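Aromatic-ring-hydroxylating dioxygenase beta subunit (Catenulispora acidiphila, PDB 6VW4) is of unknown function, an NTF2-like superfamily protein that binds an aromatic polyketide-type acid in its pocket and is only tentatively assigned dioxygenase activity. Local coordinates at residues D40-H45 and S136-H141; F100-L105 and C118-V123. All blocks are in the same frame, centred on the assembly; numbering follows the deposited sequence.

Contact 1: residues D40-H45 and S136-H141. With SDN ([(3S)-9-hydroxy-1-methyl-10-oxo-4,10-dihydro-3H-benzo[g]isochromen-3-yl]acetic acid), chain C.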
loop_
_atom_site.group_PDB
_atom_site.type_symbol
_atom_site.label_atom_id
_atom_site.label_comp_id
_atom_site.label_asym_id
_atom_site.label_seq_id
_atom_site.Cartn_x
_atom_site.Cartn_y
_atom_site.Cartn_z
ATOM N N ASP A 40 12.740 -24.613 -8.544
ATOM C CA ASP A 40 13.096 -25.064 -7.206
ATOM C C ASP A 40 12.702 -24.051 -6.121
ATOM O O ASP A 40 13.331 -23.992 -5.058
ATOM C CB ASP A 40 14.602 -25.362 -7.162
ATOM C CG ASP A 40 15.445 -24.175 -7.579
ATOM O OD1 ASP A 40 14.857 -23.248 -8.142
ATOM O OD2 ASP A 40 16.680 -24.143 -7.323
ATOM N N GLY A 41 11.652 -23.266 -6.368
ATOM C CA GLY A 41 11.318 -22.159 -5.475
ATOM C C GLY A 41 10.780 -22.623 -4.127
ATOM O O GLY A 41 10.014 -23.588 -4.026
ATOM N N VAL A 42 11.229 -21.942 -3.077
ATOM C CA VAL A 42 10.806 -22.202 -1.704
ATOM C C VAL A 42 9.687 -21.234 -1.300
ATOM O O VAL A 42 9.871 -20.018 -1.348
ATOM C CB VAL A 42 11.986 -22.051 -0.727
ATOM C CG1 VAL A 42 11.517 -22.384 0.667
ATOM C CG2 VAL A 42 13.168 -22.945 -1.067
ATOM N N PHE A 43 8.576 -21.773 -0.805
ATOM C CA PHE A 43 7.422 -21.020 -0.316
ATOM C C PHE A 43 7.081 -21.471 1.101
ATOM O O PHE A 43 6.427 -22.498 1.277
ATOM C CB PHE A 43 6.255 -21.269 -1.228
ATOM C CG PHE A 43 5.025 -20.457 -0.916
ATOM C CD1 PHE A 43 5.105 -19.256 -0.214
ATOM C CD2 PHE A 43 3.778 -20.881 -1.369
ATOM C CE1 PHE A 43 3.956 -18.487 0.030
ATOM C CE2 PHE A 43 2.621 -20.122 -1.115
ATOM C CZ PHE A 43 2.717 -18.923 -0.425
ATOM N N ARG A 44 7.510 -20.708 2.101
ATOM C CA ARG A 44 7.166 -20.960 3.504
ATOM C C ARG A 44 6.028 -20.002 3.864
ATOM O O ARG A 44 6.268 -18.899 4.370
ATOM C CB ARG A 44 8.397 -20.767 4.391
ATOM C CG ARG A 44 8.266 -21.374 5.807
ATOM C CD ARG A 44 7.142 -20.742 6.655
ATOM N NE ARG A 44 7.569 -19.498 7.284
ATOM C CZ ARG A 44 8.341 -19.413 8.365
ATOM N NH1 ARG A 44 8.667 -18.222 8.849
ATOM N NH2 ARG A 44 8.788 -20.508 8.963
ATOM N N HIS A 45 4.765 -20.422 3.612
ATOM C CA HIS A 45 3.628 -19.516 3.793
ATOM C C HIS A 45 3.169 -19.401 5.252
ATOM O O HIS A 45 2.520 -18.407 5.608
ATOM C CB HIS A 45 2.432 -19.940 2.904
ATOM C CG HIS A 45 1.723 -21.182 3.355
ATOM N ND1 HIS A 45 0.412 -21.179 3.791
ATOM C CD2 HIS A 45 2.130 -22.474 3.385
ATOM C CE1 HIS A 45 0.058 -22.414 4.104
ATOM N NE2 HIS A 45 1.079 -23.218 3.860
ATOM N N SER A 136 12.603 -17.539 -3.443
ATOM C CA SER A 136 12.033 -17.877 -2.148
ATOM C C SER A 136 11.100 -16.786 -1.627
ATOM O O SER A 136 11.260 -15.589 -1.931
ATOM C CB SER A 136 13.143 -18.177 -1.109
ATOM O OG SER A 136 14.102 -17.144 -1.053
ATOM N N ARG A 137 10.132 -17.237 -0.828
ATOM C CA ARG A 137 9.204 -16.389 -0.088
ATOM C C ARG A 137 9.045 -16.962 1.317
ATOM O O ARG A 137 8.636 -18.115 1.495
ATOM C CB ARG A 137 7.857 -16.299 -0.802
ATOM C CG ARG A 137 6.750 -15.701 0.055
ATOM C CD ARG A 137 5.643 -15.188 -0.826
ATOM N NE ARG A 137 6.094 -14.015 -1.547
ATOM C CZ ARG A 137 5.422 -13.461 -2.548
ATOM N NH1 ARG A 137 4.283 -13.994 -2.952
ATOM N NH2 ARG A 137 5.910 -12.398 -3.172
ATOM N N TRP A 138 9.393 -16.159 2.300
ATOM C CA TRP A 138 9.430 -16.543 3.697
ATOM C C TRP A 138 8.464 -15.629 4.459
ATOM O O TRP A 138 8.750 -14.448 4.677
ATOM C CB TRP A 138 10.865 -16.451 4.205
ATOM C CG TRP A 138 11.104 -17.425 5.281
ATOM C CD1 TRP A 138 11.011 -17.200 6.631
ATOM C CD2 TRP A 138 11.437 -18.814 5.122
ATOM N NE1 TRP A 138 11.281 -18.363 7.320
ATOM C CE2 TRP A 138 11.542 -19.368 6.419
ATOM C CE3 TRP A 138 11.666 -19.639 4.009
ATOM C CZ2 TRP A 138 11.863 -20.714 6.635
ATOM C CZ3 TRP A 138 11.989 -20.976 4.226
ATOM C CH2 TRP A 138 12.081 -21.500 5.530
ATOM N N VAL A 139 7.308 -16.168 4.837
ATOM C CA VAL A 139 6.255 -15.406 5.495
ATOM C C VAL A 139 6.315 -15.613 7.005
ATOM O O VAL A 139 6.330 -16.752 7.482
ATOM C CB VAL A 139 4.867 -15.794 4.962
ATOM C CG1 VAL A 139 3.807 -14.877 5.595
ATOM C CG2 VAL A 139 4.821 -15.687 3.470
ATOM N N GLU A 140 6.307 -14.511 7.756
ATOM C CA GLU A 140 5.986 -14.539 9.184
ATOM C C GLU A 140 4.574 -14.005 9.448
ATOM O O GLU A 140 3.995 -13.261 8.642
ATOM C CB GLU A 140 6.982 -13.725 10.004
ATOM C CG GLU A 140 8.434 -14.084 9.762
ATOM C CD GLU A 140 8.874 -15.364 10.445
ATOM O OE1 GLU A 140 10.024 -15.785 10.186
ATOM O OE2 GLU A 140 8.084 -15.950 11.232
ATOM N N HIS A 141 4.007 -14.410 10.576
ATOM C CA HIS A 141 2.658 -14.003 10.987
ATOM C C HIS A 141 2.778 -13.206 12.274
ATOM O O HIS A 141 3.271 -13.735 13.272
ATOM C CB HIS A 141 1.743 -15.200 11.226
ATOM C CG HIS A 141 1.312 -15.896 9.979
ATOM N ND1 HIS A 141 1.903 -15.668 8.758
ATOM C CD2 HIS A 141 0.347 -16.820 9.763
ATOM C CE1 HIS A 141 1.322 -16.420 7.841
ATOM N NE2 HIS A 141 0.370 -17.123 8.424
HETATM O O4 SDN C . 1.541 -15.834 -1.146
HETATM C C11 SDN C . 1.740 -14.955 -0.080
HETATM C C12 SDN C . 1.126 -15.148 1.157
HETATM C C13 SDN C . 0.208 -16.378 1.342
HETATM O O5 SDN C . 0.037 -17.136 0.445
HETATM C C14 SDN C . -0.464 -16.599 2.685
HETATM C C15 SDN C . -1.367 -17.840 2.889
HETATM O O3 SDN C . -1.451 -18.338 4.242
HETATM C C16 SDN C . -1.993 -18.627 1.729
HETATM C C10 SDN C . 2.527 -13.831 -0.269
HETATM C C9 SDN C . 2.731 -12.918 0.778
HETATM C C8 SDN C . 2.133 -13.116 2.013
HETATM C C7 SDN C . 1.320 -14.228 2.210
HETATM C C6 SDN C . 0.637 -14.439 3.601
HETATM C C5 SDN C . -0.248 -15.672 3.772
HETATM C C4 SDN C . -0.885 -15.903 5.069
HETATM C C3 SDN C . -1.491 -17.283 5.268
HETATM C C2 SDN C . -2.953 -16.892 5.387
HETATM C C1 SDN C . -3.685 -17.011 6.708
HETATM O O2 SDN C . -3.063 -17.379 7.731
HETATM O O1 SDN C . -4.921 -16.742 6.737
#
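V42, F43 and R44 pair with S136, R137 and W138 as neighbouring parallel strands, with axes 4.7 Å apart at their closest and N-to-C directions only 10° apart. Three backbone bonds set the register: R137 N to V42 O, R44 N to R137 O at 2.9 Å, and V139 N to R44 O. S136 adds a CA-H...O contact to V42 O. R44 and W138 share one face of the sheet with V42 and S136. There the R44 chain lies over the indole, its CB 3.5 Å from the centroid of the six-membered ring and 14° off the normal, a CH-pi contact, while V42 CG1 meets the ring edge at CZ3. Bends at chi2 and chi3 turn the R44 guanidinium back to the strand. Its NE gives V139 O a 3.0 Å bond, NH1 adds a weak one to the same oxygen, and NH1 also forms a salt bridge with E140 OE1 (3.1 Å) lying in the guanidinium plane. W138 NE1 sits over one face of that plane, a meeting of two donors, not a hydrogen bond. This parallel pair belongs to the strongly curved mixed sheet of the NTF2-like fold, whose other face, bearing F43 and R137, looks into the ligand pocket. F43 and R137 run side by side, F43 CE1 3.8 Å from R137 CD; the phenyl edge meets the bound acid's ketone, CZ to SDN O5 being 3.3 Å. The R137 guanidinium, salt-bridged to D122, turns one face to SDN C9. Beyond the strand pairing, H45 ND1 makes a weak but nearly straight bond (174°) to SDN O3, at the edge of the imidazole. H141 ND1 donates to E140 O from above the carbonyl plane, and H141 CE1 comes to 3.2 Å from H45 O.

Contact 2: residues F100-L105 and C118-V123. With SDN ([(3S)-9-hydroxy-1-methyl-10-oxo-4,10-dihydro-3H-benzo[g]isochromen-3-yl]acetic acid), chain C.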
loop_
_atom_site.group_PDB
_atom_site.type_symbol
_atom_site.label_atom_id
_atom_site.label_comp_id
_atom_site.label_asym_id
_atom_site.label_seq_id
_atom_site.Cartn_x
_atom_site.Cartn_y
_atom_site.Cartn_z
ATOM N N PHE A 100 9.172 -6.735 2.968
ATOM C CA PHE A 100 7.964 -5.954 2.853
ATOM C C PHE A 100 6.909 -6.469 3.826
ATOM O O PHE A 100 7.093 -7.470 4.510
ATOM C CB PHE A 100 7.466 -5.977 1.388
ATOM C CG PHE A 100 7.143 -7.346 0.874
ATOM C CD1 PHE A 100 8.149 -8.176 0.344
ATOM C CD2 PHE A 100 5.849 -7.818 0.914
ATOM C CE1 PHE A 100 7.856 -9.445 -0.146
ATOM C CE2 PHE A 100 5.532 -9.123 0.423
ATOM C CZ PHE A 100 6.534 -9.928 -0.100
ATOM N N TYR A 101 5.798 -5.733 3.877
ATOM C CA TYR A 101 4.648 -6.024 4.715
ATOM C C TYR A 101 3.533 -6.550 3.833
ATOM O O TYR A 101 3.331 -6.077 2.701
ATOM C CB TYR A 101 4.159 -4.772 5.478
ATOM C CG TYR A 101 5.094 -4.238 6.558
ATOM C CD1 TYR A 101 6.208 -4.975 6.991
ATOM C CD2 TYR A 101 4.864 -2.992 7.139
ATOM C CE1 TYR A 101 7.028 -4.489 7.991
ATOM C CE2 TYR A 101 5.659 -2.502 8.109
ATOM C CZ TYR A 101 6.725 -3.265 8.557
ATOM O OH TYR A 101 7.523 -2.740 9.536
ATOM N N THR A 102 2.809 -7.522 4.359
ATOM C CA THR A 102 1.573 -7.986 3.760
ATOM C C THR A 102 0.439 -7.783 4.746
ATOM O O THR A 102 0.607 -8.018 5.942
ATOM C CB THR A 102 1.616 -9.473 3.372
ATOM O OG1 THR A 102 2.690 -9.675 2.462
ATOM C CG2 THR A 102 0.315 -9.841 2.662
ATOM N N LEU A 103 -0.702 -7.342 4.228
ATOM C CA LEU A 103 -1.976 -7.366 4.923
ATOM C C LEU A 103 -2.974 -8.242 4.166
ATOM O O LEU A 103 -3.292 -7.962 3.005
ATOM C CB LEU A 103 -2.529 -5.949 5.058
ATOM C CG LEU A 103 -3.822 -5.870 5.885
ATOM C CD1 LEU A 103 -3.580 -6.286 7.305
ATOM C CD2 LEU A 103 -4.430 -4.471 5.850
ATOM N N VAL A 104 -3.506 -9.262 4.833
ATOM C CA VAL A 104 -4.488 -10.169 4.246
ATOM C C VAL A 104 -5.901 -9.676 4.519
ATOM O O VAL A 104 -6.256 -9.326 5.643
ATOM C CB VAL A 104 -4.291 -11.594 4.790
ATOM C CG1 VAL A 104 -5.202 -12.568 4.069
ATOM C CG2 VAL A 104 -2.837 -11.992 4.656
ATOM N N LEU A 105 -6.708 -9.639 3.478
ATOM C CA LEU A 105 -8.128 -9.341 3.579
ATOM C C LEU A 105 -8.938 -10.529 3.079
ATOM O O LEU A 105 -8.566 -11.180 2.095
ATOM C CB LEU A 105 -8.487 -8.128 2.784
ATOM C CG LEU A 105 -7.837 -6.875 3.349
ATOM C CD1 LEU A 105 -8.133 -5.791 2.386
ATOM C CD2 LEU A 105 -8.368 -6.524 4.712
ATOM N N CYS A 118 1.583 -9.492 8.123
ATOM C CA CYS A 118 2.700 -10.410 7.895
ATOM C C CYS A 118 3.944 -9.756 7.298
ATOM O O CYS A 118 3.911 -9.256 6.165
ATOM C CB CYS A 118 2.296 -11.535 6.940
ATOM S SG CYS A 118 0.869 -12.539 7.361
ATOM N N PRO A 119 5.053 -9.735 8.017
ATOM C CA PRO A 119 6.323 -9.375 7.381
ATOM C C PRO A 119 6.793 -10.545 6.529
ATOM O O PRO A 119 6.636 -11.713 6.898
ATOM C CB PRO A 119 7.271 -9.099 8.560
ATOM C CG PRO A 119 6.640 -9.688 9.742
ATOM C CD PRO A 119 5.177 -9.939 9.467
ATOM N N VAL A 120 7.318 -10.223 5.354
ATOM C CA VAL A 120 7.672 -11.229 4.362
ATOM C C VAL A 120 9.038 -10.889 3.800
ATOM O O VAL A 120 9.338 -9.716 3.534
ATOM C CB VAL A 120 6.640 -11.310 3.225
ATOM C CG1 VAL A 120 7.027 -12.428 2.222
ATOM C CG2 VAL A 120 5.268 -11.543 3.768
ATOM N N ARG A 121 9.840 -11.916 3.560
ATOM C CA ARG A 121 11.089 -11.774 2.814
ATOM C C ARG A 121 11.043 -12.609 1.537
ATOM O O ARG A 121 10.797 -13.823 1.579
ATOM C CB ARG A 121 12.287 -12.192 3.654
ATOM C CG ARG A 121 13.577 -12.205 2.840
ATOM C CD ARG A 121 14.828 -12.281 3.704
ATOM N NE ARG A 121 15.056 -11.083 4.496
ATOM C CZ ARG A 121 15.955 -10.973 5.469
ATOM N NH1 ARG A 121 16.727 -12.002 5.780
ATOM N NH2 ARG A 121 16.079 -9.827 6.130
ATOM N N ASP A 122 11.264 -11.954 0.404
ATOM C CA ASP A 122 11.372 -12.612 -0.887
ATOM C C ASP A 122 12.829 -12.569 -1.332
ATOM O O ASP A 122 13.559 -11.618 -1.020
ATOM C CB ASP A 122 10.531 -11.912 -1.959
ATOM C CG ASP A 122 9.091 -12.314 -1.943
ATOM O OD1 ASP A 122 8.733 -13.223 -1.152
ATOM O OD2 ASP A 122 8.324 -11.729 -2.745
ATOM N N VAL A 123 13.244 -13.585 -2.087
ATOM C CA VAL A 123 14.495 -13.541 -2.847
ATOM C C VAL A 123 14.134 -13.748 -4.315
ATOM O O VAL A 123 13.457 -14.729 -4.663
ATOM C CB VAL A 123 15.505 -14.591 -2.377
ATOM C CG1 VAL A 123 16.731 -14.545 -3.274
ATOM C CG2 VAL A 123 15.909 -14.344 -0.891
HETATM O O4 SDN C . 1.541 -15.834 -1.146
HETATM C C11 SDN C . 1.740 -14.955 -0.080
HETATM C C12 SDN C . 1.126 -15.148 1.157
HETATM C C13 SDN C . 0.208 -16.378 1.342
HETATM O O5 SDN C . 0.037 -17.136 0.445
HETATM C C14 SDN C . -0.464 -16.599 2.685
HETATM C C15 SDN C . -1.367 -17.840 2.889
HETATM O O3 SDN C . -1.451 -18.338 4.242
HETATM C C16 SDN C . -1.993 -18.627 1.729
HETATM C C10 SDN C . 2.527 -13.831 -0.269
HETATM C C9 SDN C . 2.731 -12.918 0.778
HETATM C C8 SDN C . 2.133 -13.116 2.013
HETATM C C7 SDN C . 1.320 -14.228 2.210
HETATM C C6 SDN C . 0.637 -14.439 3.601
HETATM C C5 SDN C . -0.248 -15.672 3.772
HETATM C C4 SDN C . -0.885 -15.903 5.069
HETATM C C3 SDN C . -1.491 -17.283 5.268
HETATM C C2 SDN C . -2.953 -16.892 5.387
HETATM C C1 SDN C . -3.685 -17.011 6.708
HETATM O O2 SDN C . -3.063 -17.379 7.731
HETATM O O1 SDN C . -4.921 -16.742 6.737
#
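The beta hairpin formed by strands 96-108 and 111-126 supplies this contact, an antiparallel pairing within the curved sheet of the NTF2-like fold. The local axes approach to 4.6 Å at 132°, a strongly twisted pairing, and V104 continues the hairpin to G115 and P116. F100-V120 and T102-C118 are hydrogen-bonded pairs, each joined by two backbone bonds; T102 N to C118 O is the shortest at 2.7 Å. Between them, Y101 and P119 form a non-hydrogen-bonded pair on the opposite face, where Y101 meets H23 and D26 of a second subunit.

On the pocket side, F100 CG stands between its backbone N and carbonyl carbon (chi1 60°), which swings the ring across the neighbouring strand. V120 CB makes a CH-pi contact over one face of the F100 ring, 3.9 Å from its centroid, and V120 CG1 reaches F100 CZ at 3.4 Å. D122 CG lies at the ring edge, near its plane, and D122 OD2 comes to 3.5 Å from F100 CE1, with carboxylate and phenyl planes 70° apart. V120 sends its other methyl, CG2, to T102 OG1 (3.4 Å), and both approach SDN C8. T102 OG1 is buried without a polar partner in the model, whereas both D122 oxygens are hydrogen-bonded and OD2 is salt-bridged to R137. Toward the ligand's hydrocarbon rim, therefore, T102 and V120 offer van der Waals contact rather than hydrogen bonding.

How the contacts relate
Contacts 1 and 2, with centres about 10 Å apart, occupy one sheet and meet where strand 132-139 lies beside strand 111-126. W138 N probably donates a hydrogen bond to R121 O at 2.8 Å, and R137 NH2 forms a salt bridge to D122 OD2 at 2.5 Å. Because D122 also borders the F100 ring and R137 faces SDN, this ion pair couples the two contacts beside the rim of the ligand's terminal aromatic ring and probably helps orient the guanidinium. Of the fifteen pocket residues, contact 1 supplies five, F43, H45, R137, V139 and H141, including the weak H45 bond to SDN O3, whereas contact 2 supplies two, T102 and V120.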